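Endo-beta-1,2-glucanase (PDB 6IMV) hydrolyses beta-1,2-glucans in an endo fashion as a fungal glycoside hydrolase and is seen here in complex with sophorose. Local coordinates at residues W300-E305 and F344-N349; A327-T332 and V484-P489; T338-M343 and D379-Y384; P388-D393 and N441-G446. One frame throughout, in Å; residues are numbered along the deposited sequence.

Contact 1: residues W300-E305 and F344-N349; sequences WFSSHE and FASINN. With NAG (2-acetamido-2-deoxy-beta-D-glucopyranose), chain C; GLC (alpha-D-glucopyranose), chain D; BGC (beta-D-glucopyranose), chain I.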
loop_
_atom_site.group_PDB
_atom_site.type_symbol
_atom_site.label_atom_id
_atom_site.label_comp_id
_atom_site.label_asym_id
_atom_site.label_seq_id
_atom_site.Cartn_x
_atom_site.Cartn_y
_atom_site.Cartn_z
ATOM N N TRP A 300 4.958 12.426 7.438
ATOM C CA TRP A 300 3.756 13.072 7.994
ATOM C C TRP A 300 3.193 12.263 9.166
ATOM O O TRP A 300 2.348 12.768 9.887
ATOM C CB TRP A 300 2.672 13.236 6.925
ATOM C CG TRP A 300 3.111 14.041 5.747
ATOM C CD1 TRP A 300 3.328 15.384 5.709
ATOM C CD2 TRP A 300 3.380 13.544 4.424
ATOM N NE1 TRP A 300 3.747 15.751 4.458
ATOM C CE2 TRP A 300 3.762 14.653 3.642
ATOM C CE3 TRP A 300 3.338 12.276 3.828
ATOM C CZ2 TRP A 300 4.092 14.535 2.296
ATOM C CZ3 TRP A 300 3.668 12.157 2.498
ATOM C CH2 TRP A 300 4.049 13.271 1.748
ATOM N N PHE A 301 3.644 11.014 9.311
ATOM C CA PHE A 301 2.990 9.961 10.115
ATOM C C PHE A 301 1.615 9.623 9.517
ATOM O O PHE A 301 0.685 9.262 10.240
ATOM C CB PHE A 301 2.898 10.341 11.598
ATOM C CG PHE A 301 3.079 9.173 12.536
ATOM C CD1 PHE A 301 4.350 8.783 12.936
ATOM C CD2 PHE A 301 1.987 8.437 12.984
ATOM C CE1 PHE A 301 4.529 7.697 13.780
ATOM C CE2 PHE A 301 2.167 7.356 13.834
ATOM C CZ PHE A 301 3.438 6.988 14.228
ATOM N N SER A 302 1.506 9.753 8.187
ATOM C CA SER A 302 0.473 9.110 7.403
ATOM C C SER A 302 0.639 7.591 7.524
ATOM O O SER A 302 1.782 7.092 7.472
ATOM C CB SER A 302 0.552 9.540 5.959
ATOM O OG SER A 302 -0.216 8.684 5.124
ATOM N N SER A 303 -0.488 6.875 7.638
ATOM C CA SER A 303 -0.486 5.421 7.757
ATOM C C SER A 303 0.287 4.774 6.597
ATOM O O SER A 303 0.933 3.747 6.789
ATOM C CB SER A 303 -1.894 4.874 7.846
ATOM O OG SER A 303 -2.552 5.365 8.999
ATOM N N HIS A 304 0.215 5.368 5.396
ATOM C CA HIS A 304 0.796 4.754 4.186
ATOM C C HIS A 304 2.306 4.545 4.348
ATOM O O HIS A 304 2.858 3.648 3.724
ATOM C CB HIS A 304 0.472 5.560 2.915
ATOM C CG HIS A 304 1.425 6.673 2.645
ATOM N ND1 HIS A 304 1.353 7.890 3.301
ATOM C CD2 HIS A 304 2.477 6.764 1.806
ATOM C CE1 HIS A 304 2.327 8.677 2.882
ATOM N NE2 HIS A 304 3.024 8.012 1.966
ATOM N N GLU A 305 2.954 5.359 5.197
ATOM C CA GLU A 305 4.414 5.318 5.395
ATOM C C GLU A 305 4.877 3.968 5.972
ATOM O O GLU A 305 6.065 3.662 5.916
ATOM C CB GLU A 305 4.865 6.468 6.304
ATOM C CG GLU A 305 4.620 7.839 5.710
ATOM C CD GLU A 305 4.634 8.990 6.713
ATOM O OE1 GLU A 305 5.195 8.822 7.814
ATOM O OE2 GLU A 305 4.051 10.047 6.399
ATOM N N PHE A 344 -5.732 9.383 9.925
ATOM C CA PHE A 344 -5.212 10.180 8.820
ATOM C C PHE A 344 -4.175 9.414 7.981
ATOM O O PHE A 344 -3.299 8.720 8.506
ATOM C CB PHE A 344 -4.560 11.450 9.372
ATOM C CG PHE A 344 -5.529 12.425 9.988
ATOM C CD1 PHE A 344 -6.420 13.123 9.193
ATOM C CD2 PHE A 344 -5.541 12.646 11.358
ATOM C CE1 PHE A 344 -7.308 14.028 9.758
ATOM C CE2 PHE A 344 -6.425 13.551 11.921
ATOM C CZ PHE A 344 -7.307 14.242 11.117
ATOM N N ALA A 345 -4.276 9.600 6.659
ATOM C CA ALA A 345 -3.302 9.124 5.696
ATOM C C ALA A 345 -3.431 9.941 4.403
ATOM O O ALA A 345 -4.492 10.513 4.123
ATOM C CB ALA A 345 -3.508 7.646 5.442
ATOM N N SER A 346 -2.343 10.010 3.635
ATOM C CA SER A 346 -2.357 10.625 2.319
ATOM C C SER A 346 -3.553 10.074 1.528
ATOM O O SER A 346 -3.774 8.849 1.475
ATOM C CB SER A 346 -1.057 10.384 1.583
ATOM O OG SER A 346 0.065 10.763 2.368
ATOM N N ILE A 347 -4.328 10.974 0.917
ATOM C CA ILE A 347 -5.651 10.616 0.391
ATOM C C ILE A 347 -6.143 11.700 -0.578
ATOM O O ILE A 347 -5.757 12.876 -0.476
ATOM C CB ILE A 347 -6.638 10.417 1.565
ATOM C CG1 ILE A 347 -7.907 9.686 1.140
ATOM C CG2 ILE A 347 -6.975 11.740 2.254
ATOM C CD1 ILE A 347 -7.686 8.239 0.787
ATOM N N ASN A 348 -7.016 11.291 -1.506
ATOM C CA ASN A 348 -7.758 12.212 -2.353
ATOM C C ASN A 348 -8.724 13.027 -1.490
ATOM O O ASN A 348 -9.316 12.523 -0.528
ATOM C CB ASN A 348 -8.504 11.498 -3.481
ATOM C CG ASN A 348 -7.570 11.101 -4.601
ATOM O OD1 ASN A 348 -7.186 11.942 -5.415
ATOM N ND2 ASN A 348 -7.159 9.846 -4.618
ATOM N N ASN A 349 -8.861 14.299 -1.876
ATOM C CA ASN A 349 -9.753 15.259 -1.267
ATOM C C ASN A 349 -11.182 14.971 -1.734
ATOM O O ASN A 349 -11.407 14.105 -2.600
ATOM C CB ASN A 349 -9.326 16.680 -1.641
ATOM C CG ASN A 349 -9.700 17.740 -0.625
ATOM O OD1 ASN A 349 -10.469 17.490 0.308
ATOM N ND2 ASN A 349 -9.149 18.929 -0.815
HETATM C C1 NAG C . -9.373 20.067 0.039
HETATM C C2 NAG C . -8.324 21.116 -0.272
HETATM C C3 NAG C . -8.500 22.278 0.696
HETATM C C4 NAG C . -9.889 22.864 0.553
HETATM C C5 NAG C . -10.945 21.773 0.666
HETATM C C6 NAG C . -12.315 22.324 0.280
HETATM C C7 NAG C . -6.327 20.027 -1.191
HETATM C C8 NAG C . -4.913 19.616 -0.897
HETATM N N2 NAG C . -6.985 20.569 -0.174
HETATM O O3 NAG C . -7.523 23.271 0.441
HETATM O O4 NAG C . -10.071 23.804 1.624
HETATM O O5 NAG C . -10.657 20.646 -0.171
HETATM O O6 NAG C . -13.282 21.306 0.512
HETATM O O7 NAG C . -6.832 19.870 -2.290
HETATM C C1 GLC D . 7.385 10.893 -1.058
HETATM C C2 GLC D . 6.687 9.598 -1.412
HETATM C C3 GLC D . 5.872 9.086 -0.238
HETATM C C4 GLC D . 6.784 8.878 0.958
HETATM C C5 GLC D . 7.491 10.196 1.278
HETATM C C6 GLC D . 8.533 10.015 2.379
HETATM O O1 GLC D . 6.341 11.874 -0.884
HETATM O O2 GLC D . 5.798 9.868 -2.507
HETATM O O3 GLC D . 5.223 7.854 -0.548
HETATM O O4 GLC D . 6.024 8.380 2.067
HETATM O O5 GLC D . 8.160 10.706 0.118
HETATM O O6 GLC D . 9.551 9.097 1.970
HETATM C C2 BGC I . -2.365 10.800 -7.406
HETATM C C3 BGC I . -3.861 10.442 -7.432
HETATM C C4 BGC I . -4.124 9.012 -6.918
HETATM C C5 BGC I . -3.370 8.783 -5.599
HETATM C C6 BGC I . -3.519 7.359 -5.057
HETATM C C1 BGC I . -1.757 10.467 -6.051
HETATM O O1 BGC I . -0.356 10.741 -5.969
HETATM O O2 BGC I . -2.226 12.195 -7.617
HETATM O O3 BGC I . -4.390 10.584 -8.751
HETATM O O4 BGC I . -5.534 8.763 -6.743
HETATM O O5 BGC I . -1.980 9.084 -5.773
HETATM O O6 BGC I . -2.903 6.449 -5.965
HETATM O O HOH W 1 -1.888 8.491 10.771
#

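Contact 2: residues A327-T332 and V484-P489; sequences AERART and VPFCLP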
loop_
_atom_site.group_PDB
_atom_site.type_symbol
_atom_site.label_atom_id
_atom_site.label_comp_id
_atom_site.label_asym_id
_atom_site.label_seq_id
_atom_site.Cartn_x
_atom_site.Cartn_y
_atom_site.Cartn_z
ATOM N N ALA A 327 3.305 2.795 17.520
ATOM C CA ALA A 327 2.775 3.705 16.499
ATOM C C ALA A 327 1.245 3.692 16.535
ATOM O O ALA A 327 0.617 4.730 16.323
ATOM C CB ALA A 327 3.285 3.332 15.125
ATOM N N GLU A 328 0.656 2.515 16.775
ATOM C CA GLU A 328 -0.796 2.330 16.725
ATOM C C GLU A 328 -1.440 2.772 18.038
ATOM O O GLU A 328 -2.597 3.153 18.040
ATOM C CB GLU A 328 -1.139 0.886 16.352
ATOM C CG GLU A 328 -0.554 0.487 15.009
ATOM C CD GLU A 328 -0.715 1.537 13.919
ATOM O OE1 GLU A 328 -1.859 2.029 13.734
ATOM O OE2 GLU A 328 0.302 1.870 13.268
ATOM N N ARG A 329 -0.690 2.712 19.142
ATOM C CA ARG A 329 -1.117 3.329 20.393
ATOM C C ARG A 329 -1.277 4.837 20.164
ATOM O O ARG A 329 -2.284 5.429 20.535
ATOM C CB ARG A 329 -0.094 3.105 21.514
ATOM C CG ARG A 329 0.171 1.647 21.857
ATOM C CD ARG A 329 1.262 1.531 22.901
ATOM N NE ARG A 329 1.972 0.270 22.799
ATOM C CZ ARG A 329 1.517 -0.882 23.266
ATOM N NH1 ARG A 329 0.325 -0.932 23.844
ATOM N NH2 ARG A 329 2.259 -1.969 23.152
ATOM N N ALA A 330 -0.255 5.432 19.531
ATOM C CA ALA A 330 -0.238 6.852 19.240
ATOM C C ALA A 330 -1.328 7.210 18.221
ATOM O O ALA A 330 -2.041 8.211 18.389
ATOM C CB ALA A 330 1.135 7.243 18.749
ATOM N N ARG A 331 -1.481 6.389 17.175
ATOM C CA ARG A 331 -2.369 6.747 16.054
ATOM C C ARG A 331 -3.825 6.736 16.532
ATOM O O ARG A 331 -4.581 7.684 16.249
ATOM C CB ARG A 331 -2.166 5.814 14.850
ATOM C CG ARG A 331 -2.600 6.396 13.509
ATOM C CD ARG A 331 -2.624 5.370 12.377
ATOM N NE ARG A 331 -1.400 4.585 12.253
ATOM C CZ ARG A 331 -0.246 5.038 11.764
ATOM N NH1 ARG A 331 -0.165 6.258 11.254
ATOM N NH2 ARG A 331 0.834 4.273 11.823
ATOM N N THR A 332 -4.228 5.652 17.213
ATOM C CA THR A 332 -5.605 5.521 17.701
ATOM C C THR A 332 -5.890 6.581 18.779
ATOM O O THR A 332 -6.883 7.290 18.708
ATOM C CB THR A 332 -5.909 4.096 18.190
ATOM O OG1 THR A 332 -5.035 3.710 19.251
ATOM C CG2 THR A 332 -5.809 3.072 17.084
ATOM N N VAL A 484 0.271 1.843 27.253
ATOM C CA VAL A 484 -0.898 2.581 26.786
ATOM C C VAL A 484 -1.710 1.676 25.859
ATOM O O VAL A 484 -1.265 1.354 24.763
ATOM C CB VAL A 484 -0.505 3.902 26.104
ATOM C CG1 VAL A 484 -1.715 4.595 25.497
ATOM C CG2 VAL A 484 0.226 4.831 27.074
ATOM N N PRO A 485 -2.932 1.248 26.245
ATOM C CA PRO A 485 -3.774 0.444 25.363
ATOM C C PRO A 485 -4.184 1.213 24.101
ATOM O O PRO A 485 -4.246 2.466 24.129
ATOM C CB PRO A 485 -5.019 0.150 26.213
ATOM C CG PRO A 485 -4.538 0.331 27.636
ATOM C CD PRO A 485 -3.584 1.504 27.543
ATOM N N PHE A 486 -4.454 0.471 23.019
ATOM C CA PHE A 486 -5.062 1.050 21.839
ATOM C C PHE A 486 -6.391 1.702 22.237
ATOM O O PHE A 486 -7.102 1.186 23.097
ATOM C CB PHE A 486 -5.328 0.007 20.749
ATOM C CG PHE A 486 -4.132 -0.599 20.058
ATOM C CD1 PHE A 486 -2.839 -0.176 20.307
ATOM C CD2 PHE A 486 -4.323 -1.592 19.106
ATOM C CE1 PHE A 486 -1.767 -0.773 19.659
ATOM C CE2 PHE A 486 -3.255 -2.164 18.435
ATOM C CZ PHE A 486 -1.975 -1.782 18.744
ATOM N N CYS A 487 -6.710 2.826 21.595
ATOM C CA CYS A 487 -7.942 3.556 21.860
ATOM C C CYS A 487 -8.992 3.176 20.812
ATOM O O CYS A 487 -8.656 2.835 19.673
ATOM C CB CYS A 487 -7.686 5.060 21.877
ATOM S SG CYS A 487 -6.712 5.599 23.313
ATOM N N LEU A 488 -10.259 3.223 21.227
ATOM C CA LEU A 488 -11.407 2.995 20.367
ATOM C C LEU A 488 -12.015 4.352 20.006
ATOM O O LEU A 488 -11.861 5.318 20.753
ATOM C CB LEU A 488 -12.428 2.113 21.102
ATOM C CG LEU A 488 -12.185 0.599 21.085
ATOM C CD1 LEU A 488 -12.113 0.049 19.674
ATOM C CD2 LEU A 488 -10.925 0.226 21.850
ATOM N N PRO A 489 -12.726 4.465 18.861
ATOM C CA PRO A 489 -13.379 5.714 18.473
ATOM C C PRO A 489 -14.327 6.253 19.556
ATOM O O PRO A 489 -15.052 5.486 20.150
ATOM C CB PRO A 489 -14.216 5.375 17.230
ATOM C CG PRO A 489 -13.709 4.020 16.750
ATOM C CD PRO A 489 -12.966 3.375 17.904
#

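Contact 3: residues T338-M343 and D379-Y384; sequences TQVPGM and DVITPY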
loop_
_atom_site.group_PDB
_atom_site.type_symbol
_atom_site.label_atom_id
_atom_site.label_comp_id
_atom_site.label_asym_id
_atom_site.label_seq_id
_atom_site.Cartn_x
_atom_site.Cartn_y
_atom_site.Cartn_z
ATOM N N THR A 338 -7.663 14.259 20.229
ATOM C CA THR A 338 -7.922 15.442 19.376
ATOM C C THR A 338 -9.352 15.408 18.814
ATOM O O THR A 338 -9.711 16.260 18.019
ATOM C CB THR A 338 -6.877 15.603 18.262
ATOM O OG1 THR A 338 -6.910 14.482 17.378
ATOM C CG2 THR A 338 -5.476 15.776 18.807
ATOM N N GLN A 339 -10.145 14.412 19.230
ATOM C CA GLN A 339 -11.603 14.310 18.987
ATOM C C GLN A 339 -11.906 14.180 17.488
ATOM O O GLN A 339 -12.790 14.861 16.973
ATOM C CB GLN A 339 -12.345 15.504 19.599
ATOM C CG GLN A 339 -12.286 15.534 21.117
ATOM C CD GLN A 339 -13.040 16.735 21.634
ATOM O OE1 GLN A 339 -12.519 17.838 21.685
ATOM N NE2 GLN A 339 -14.293 16.534 21.989
ATOM N N VAL A 340 -11.206 13.258 16.821
ATOM C CA VAL A 340 -11.375 12.976 15.394
ATOM C C VAL A 340 -12.027 11.601 15.243
ATOM O O VAL A 340 -11.572 10.621 15.832
ATOM C CB VAL A 340 -10.027 13.049 14.646
ATOM C CG1 VAL A 340 -10.204 12.802 13.157
ATOM C CG2 VAL A 340 -9.317 14.374 14.885
ATOM N N PRO A 341 -13.126 11.486 14.468
ATOM C CA PRO A 341 -13.838 10.215 14.306
ATOM C C PRO A 341 -13.234 9.279 13.248
ATOM O O PRO A 341 -13.935 8.459 12.656
ATOM C CB PRO A 341 -15.246 10.702 13.918
ATOM C CG PRO A 341 -14.989 11.930 13.102
ATOM C CD PRO A 341 -13.817 12.600 13.794
ATOM N N GLY A 342 -11.920 9.379 13.060
ATOM C CA GLY A 342 -11.176 8.574 12.125
ATOM C C GLY A 342 -9.693 8.803 12.320
ATOM O O GLY A 342 -9.282 9.456 13.296
ATOM N N MET A 343 -8.888 8.272 11.391
ATOM C CA MET A 343 -7.462 8.507 11.413
ATOM C C MET A 343 -7.002 8.970 10.019
ATOM O O MET A 343 -7.783 8.961 9.068
ATOM C CB MET A 343 -6.726 7.248 11.881
ATOM C CG MET A 343 -7.106 6.833 13.277
ATOM S SD MET A 343 -6.148 5.434 13.927
ATOM C CE MET A 343 -6.836 4.068 12.987
ATOM N N ASP A 379 -8.362 17.923 7.769
ATOM C CA ASP A 379 -9.817 18.057 7.683
ATOM C C ASP A 379 -10.453 16.805 7.051
ATOM O O ASP A 379 -11.663 16.658 7.119
ATOM C CB ASP A 379 -10.222 19.347 6.964
ATOM C CG ASP A 379 -9.693 19.480 5.551
ATOM O OD1 ASP A 379 -8.814 18.706 5.160
ATOM O OD2 ASP A 379 -10.181 20.360 4.854
ATOM N N VAL A 380 -9.639 15.912 6.466
ATOM C CA VAL A 380 -10.127 14.729 5.748
ATOM C C VAL A 380 -9.492 13.459 6.335
ATOM O O VAL A 380 -8.263 13.367 6.465
ATOM C CB VAL A 380 -9.840 14.862 4.238
ATOM C CG1 VAL A 380 -10.130 13.569 3.474
ATOM C CG2 VAL A 380 -10.600 16.043 3.639
ATOM N N ILE A 381 -10.354 12.467 6.612
ATOM C CA ILE A 381 -9.999 11.165 7.185
ATOM C C ILE A 381 -10.354 10.068 6.171
ATOM O O ILE A 381 -11.189 10.269 5.275
ATOM C CB ILE A 381 -10.714 10.934 8.532
ATOM C CG1 ILE A 381 -12.227 11.152 8.423
ATOM C CG2 ILE A 381 -10.082 11.786 9.626
ATOM C CD1 ILE A 381 -13.000 10.823 9.674
ATOM N N THR A 382 -9.726 8.898 6.327
ATOM C CA THR A 382 -9.898 7.800 5.375
ATOM C C THR A 382 -9.861 6.451 6.089
ATOM O O THR A 382 -9.036 6.224 6.972
ATOM C CB THR A 382 -8.855 7.860 4.253
ATOM O OG1 THR A 382 -9.029 6.730 3.395
ATOM C CG2 THR A 382 -7.430 7.880 4.764
ATOM N N PRO A 383 -10.732 5.496 5.687
ATOM C CA PRO A 383 -10.706 4.146 6.252
ATOM C C PRO A 383 -9.349 3.422 6.182
ATOM O O PRO A 383 -9.035 2.662 7.092
ATOM C CB PRO A 383 -11.765 3.407 5.416
ATOM C CG PRO A 383 -12.734 4.502 5.019
ATOM C CD PRO A 383 -11.834 5.682 4.727
ATOM N N TYR A 384 -8.548 3.653 5.134
ATOM C CA TYR A 384 -7.303 2.875 4.959
ATOM C C TYR A 384 -6.246 3.264 6.005
ATOM O O TYR A 384 -5.262 2.530 6.181
ATOM C CB TYR A 384 -6.790 2.968 3.523
ATOM C CG TYR A 384 -5.688 3.952 3.236
ATOM C CD1 TYR A 384 -5.975 5.261 2.876
ATOM C CD2 TYR A 384 -4.361 3.563 3.237
ATOM C CE1 TYR A 384 -4.972 6.162 2.558
ATOM C CE2 TYR A 384 -3.341 4.458 2.932
ATOM C CZ TYR A 384 -3.645 5.764 2.589
ATOM O OH TYR A 384 -2.642 6.649 2.282
#

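Contact 4: residues P388-D393 and N441-G446; sequences PTVLFD and NAILGG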
loop_
_atom_site.group_PDB
_atom_site.type_symbol
_atom_site.label_atom_id
_atom_site.label_comp_id
_atom_site.label_asym_id
_atom_site.label_seq_id
_atom_site.Cartn_x
_atom_site.Cartn_y
_atom_site.Cartn_z
ATOM N N PRO A 388 -2.391 -0.260 9.308
ATOM C CA PRO A 388 -1.313 -0.655 10.217
ATOM C C PRO A 388 -1.849 -1.130 11.578
ATOM O O PRO A 388 -1.240 -1.984 12.213
ATOM C CB PRO A 388 -0.452 0.611 10.402
ATOM C CG PRO A 388 -0.958 1.585 9.360
ATOM C CD PRO A 388 -2.385 1.185 9.056
ATOM N N THR A 389 -2.987 -0.569 12.002
ATOM C CA THR A 389 -3.651 -0.967 13.233
ATOM C C THR A 389 -4.140 -2.419 13.098
ATOM O O THR A 389 -4.003 -3.219 14.031
ATOM C CB THR A 389 -4.806 -0.017 13.569
ATOM O OG1 THR A 389 -4.413 1.326 13.283
ATOM C CG2 THR A 389 -5.245 -0.137 15.009
ATOM N N VAL A 390 -4.690 -2.748 11.924
ATOM C CA VAL A 390 -5.268 -4.061 11.655
ATOM C C VAL A 390 -4.208 -5.156 11.869
ATOM O O VAL A 390 -4.535 -6.234 12.367
ATOM C CB VAL A 390 -5.877 -4.130 10.241
ATOM C CG1 VAL A 390 -6.127 -5.567 9.798
ATOM C CG2 VAL A 390 -7.153 -3.308 10.151
ATOM N N LEU A 391 -2.951 -4.876 11.500
ATOM C CA LEU A 391 -1.859 -5.856 11.624
ATOM C C LEU A 391 -1.636 -6.256 13.090
ATOM O O LEU A 391 -1.225 -7.388 13.348
ATOM C CB LEU A 391 -0.584 -5.281 11.002
ATOM C CG LEU A 391 -0.628 -5.089 9.483
ATOM C CD1 LEU A 391 0.630 -4.409 8.975
ATOM C CD2 LEU A 391 -0.840 -6.419 8.770
ATOM N N PHE A 392 -1.912 -5.344 14.038
ATOM C CA PHE A 392 -1.736 -5.605 15.477
ATOM C C PHE A 392 -3.034 -6.047 16.159
ATOM O O PHE A 392 -2.991 -6.839 17.102
ATOM C CB PHE A 392 -1.148 -4.377 16.183
ATOM C CG PHE A 392 0.324 -4.219 15.909
ATOM C CD1 PHE A 392 1.241 -5.026 16.564
ATOM C CD2 PHE A 392 0.785 -3.316 14.964
ATOM C CE1 PHE A 392 2.591 -4.922 16.289
ATOM C CE2 PHE A 392 2.139 -3.210 14.690
ATOM C CZ PHE A 392 3.039 -4.015 15.353
ATOM N N ASP A 393 -4.174 -5.505 15.729
ATOM C CA ASP A 393 -5.438 -5.770 16.403
ATOM C C ASP A 393 -6.576 -5.524 15.409
ATOM O O ASP A 393 -6.989 -4.402 15.197
ATOM C CB ASP A 393 -5.540 -4.907 17.664
ATOM C CG ASP A 393 -6.764 -5.172 18.517
ATOM O OD1 ASP A 393 -7.812 -5.584 17.952
ATOM O OD2 ASP A 393 -6.659 -4.964 19.750
ATOM N N ASN A 441 -5.222 -6.033 2.171
ATOM C CA ASN A 441 -3.931 -6.727 2.273
ATOM C C ASN A 441 -3.503 -6.846 3.744
ATOM O O ASN A 441 -2.901 -7.845 4.129
ATOM C CB ASN A 441 -2.872 -6.087 1.373
ATOM C CG ASN A 441 -2.918 -6.652 -0.028
ATOM O OD1 ASN A 441 -2.850 -7.870 -0.200
ATOM N ND2 ASN A 441 -3.046 -5.791 -1.030
ATOM N N ALA A 442 -3.848 -5.856 4.574
ATOM C CA ALA A 442 -3.584 -5.933 6.017
ATOM C C ALA A 442 -4.456 -7.021 6.679
ATOM O O ALA A 442 -3.982 -7.767 7.525
ATOM C CB ALA A 442 -3.776 -4.581 6.650
ATOM N N ILE A 443 -5.731 -7.105 6.291
ATOM C CA ILE A 443 -6.653 -8.138 6.794
ATOM C C ILE A 443 -6.094 -9.536 6.477
ATOM O O ILE A 443 -6.227 -10.432 7.287
ATOM C CB ILE A 443 -8.070 -7.935 6.221
ATOM C CG1 ILE A 443 -8.778 -6.752 6.887
ATOM C CG2 ILE A 443 -8.895 -9.215 6.297
ATOM C CD1 ILE A 443 -10.010 -6.263 6.150
ATOM N N LEU A 444 -5.443 -9.699 5.316
ATOM C CA LEU A 444 -4.876 -10.998 4.869
ATOM C C LEU A 444 -3.500 -11.267 5.501
ATOM O O LEU A 444 -2.900 -12.307 5.240
ATOM C CB LEU A 444 -4.768 -10.990 3.340
ATOM C CG LEU A 444 -6.101 -10.934 2.600
ATOM C CD1 LEU A 444 -5.876 -10.780 1.108
ATOM C CD2 LEU A 444 -6.931 -12.180 2.889
ATOM N N GLY A 445 -3.002 -10.324 6.306
ATOM C CA GLY A 445 -1.796 -10.486 7.098
ATOM C C GLY A 445 -0.534 -10.065 6.355
ATOM O O GLY A 445 0.560 -10.453 6.748
ATOM N N GLY A 446 -0.669 -9.272 5.282
ATOM C CA GLY A 446 0.467 -8.931 4.429
ATOM C C GLY A 446 0.980 -10.154 3.688
ATOM O O GLY A 446 0.344 -11.229 3.748
#

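Contact 1: residues W300-E305 and F344-N349
With chi1 at 165°, Ser302 swings its OG trans to its own nitrogen and against Ser346, while His304 has CG wedged between its N and carbonyl carbon (chi1 86°), which brings the imidazole beside Ser346, CE1 3.1 Å from Ser346 OG. Ser302 OG accepts a hydrogen bond from Ser346 N at 2.9 Å, nearly straight at 161°. The same oxygen lies at the edge of the imidazole, in its plane, hydrogen-bonded to His304 ND1 at 2.5 Å; either could be the donor. At the far end of the ring, His304 NE2 donates to O4 of the bound alpha-glucose at 3.0 Å, a sugar also held by Glu250 and Asp247. Ser346 OG is hydrogen-bonded to Ser363 O. A water bridges Phe301 O and Phe344 O, and Asn348 ND2 reaches O4 of a beta-glucose at 2.9 Å. The chain of polar contacts from Ser346 N through Ser302 to His304 probably fixes the imidazole's rotation, so that Ser302 would position the nitrogen donating to the sugar.

Contact 2: residues A327-T332 and V484-P489
Beside the disulfide Cys333–Cys487, Thr332 and Cys487 pin the loop that follows helix 461-475 against helix 318-337. Cys487 N points at Thr332 OG1, 3.0 Å away and almost in line at 169°. The same hydroxyl donates in turn to Glu328 O at 2.8 Å in the carbonyl plane, so one oxygen serves both backbones. A turn earlier Arg329 stretches from CG to NE and lays the edge of its guanidinium against the loop: NH1 donates to Val484 O at 2.9 Å, approaching from 47° above the carbonyl plane, while NE is held by Asn326. Between these two bonds Phe486 sets its ring against the helix, CE1 at 3.8 Å from Arg329 CG, which lies in the ring plane, and CZ at 3.7 Å from Glu328 CB. A leucine in place of Arg329 would probably leave Val484 O without this donor and free the loop around Val484 to shift. The carboxylate of Glu328 leads away from the loop, where Arg331 grips it side-on through NE and NH2 in a salt bridge; OE1 also meets Thr389. Polar bonds at both ends of an aromatic contact, with a covalent link alongside, thus fix the loop along the helix.

Contact 3: residues T338-M343 and D379-Y384
No aromatic face carries the meeting of Pro341 with Ile381: their side chains cross at about a right angle, with Pro341 CG 4.1 Å from Ile381 CD1, and the aromatic ring of the second segment, Tyr384, has Thr382 OG1 in its plane at an edge. The loop here leaves helix 318-337 through a Schellman motif at Gln339 and runs along the short strand 380-381, which belongs to the large antiparallel sheet through its pairing with strand 415-421. Ile381 carries nearly all of the apolar contact. Its CG1 lies between the backbone N and the carbonyl carbon (chi1 52°), which sends CD1 over Pro341 and Gly342 and leaves CG2 to slide past Val340, 3.7 Å from CG1 of that valine. Ile381 CD1 is also 3.8 Å from Gly342 CA, and a beta carbon built on that glycine would clash with Ile381 CD1, so the chain passes this close because nothing projects there. Replacing Ile381 by an alanine would probably open a gap beneath Pro341 and Gly342 and leave Val340 without its methyl partner. Met343 turns its side chain away, onto Arg331, Thr332 and Ser335 of the helix. Thr382 in turn sends OG1 to Glu418 O on the neighbouring strand. One weak, nearly straight bond joins the two backbones, from Thr382 N to Met343 O at 3.4 Å.

Contact 4: residues P388-D393 and N441-G446
Ala442 presents its CB to two branched side chains at once, 4.1 Å from Val390 CG1 and likewise 4.1 Å from Leu391 CD2. Both methyls also lie over the alanine's backbone: Leu391 CD2 is 3.6 Å from Ala442 O, and Val390 CG1 is 3.8 Å from the same oxygen. Val390 reaches this far because CG1 stands opposite its backbone nitrogen (chi1 164°), from where it also touches Ile443 CG1. Leu391 starts out alongside the other segment; with CD1 extended away (chi2 175°), its other branch, CD2, turns back toward Ala442. Around this first shell, backbone bonds shape the chain on both sides. Helix 433-443 closes in a Schellman motif, with Gly446 N returning to Asn441 O at 2.9 Å and Gly445 N to Ala442 O at 3.0 Å; the positive phi of both glycines suits a residue without a side chain. In the other segment, Thr389 O takes the amides of Phe392 and Asp393, and the Asp393 side chain then caps the next helix through Val396 N. Further out, Ile443 rests on helix 30-41, while Asn441 ND2 holds Leu85 O of helix 80-94. The contact is thus made by van der Waals touch alone, and Ala442 O keeps its bond from Gly445 N while methyls pack against it.

Helix 318-337 links several of the contacts: it supplies one side of contact 2, its exit loop forms part of contact 3, and the chain then runs into contact 1 at strand 347-352. Contacts 1 and 3 are closest, centres 10 Å apart, joined where Tyr384 OH meets Ser346 O at 2.6 Å. Their segments alternate along the sequence. Contacts 3 and 4 follow in series, both nested within the long loop closed by contact 2. Glu328 OE1, 2.7 Å from Thr389 OG1, connects contacts 2 and 4, centres 15 Å apart. Contact 1, which holds sugar-contacting residues, is thus joined by direct touches to contacts 2, 3 and 4, contact 2 reaching the loop at 484-489.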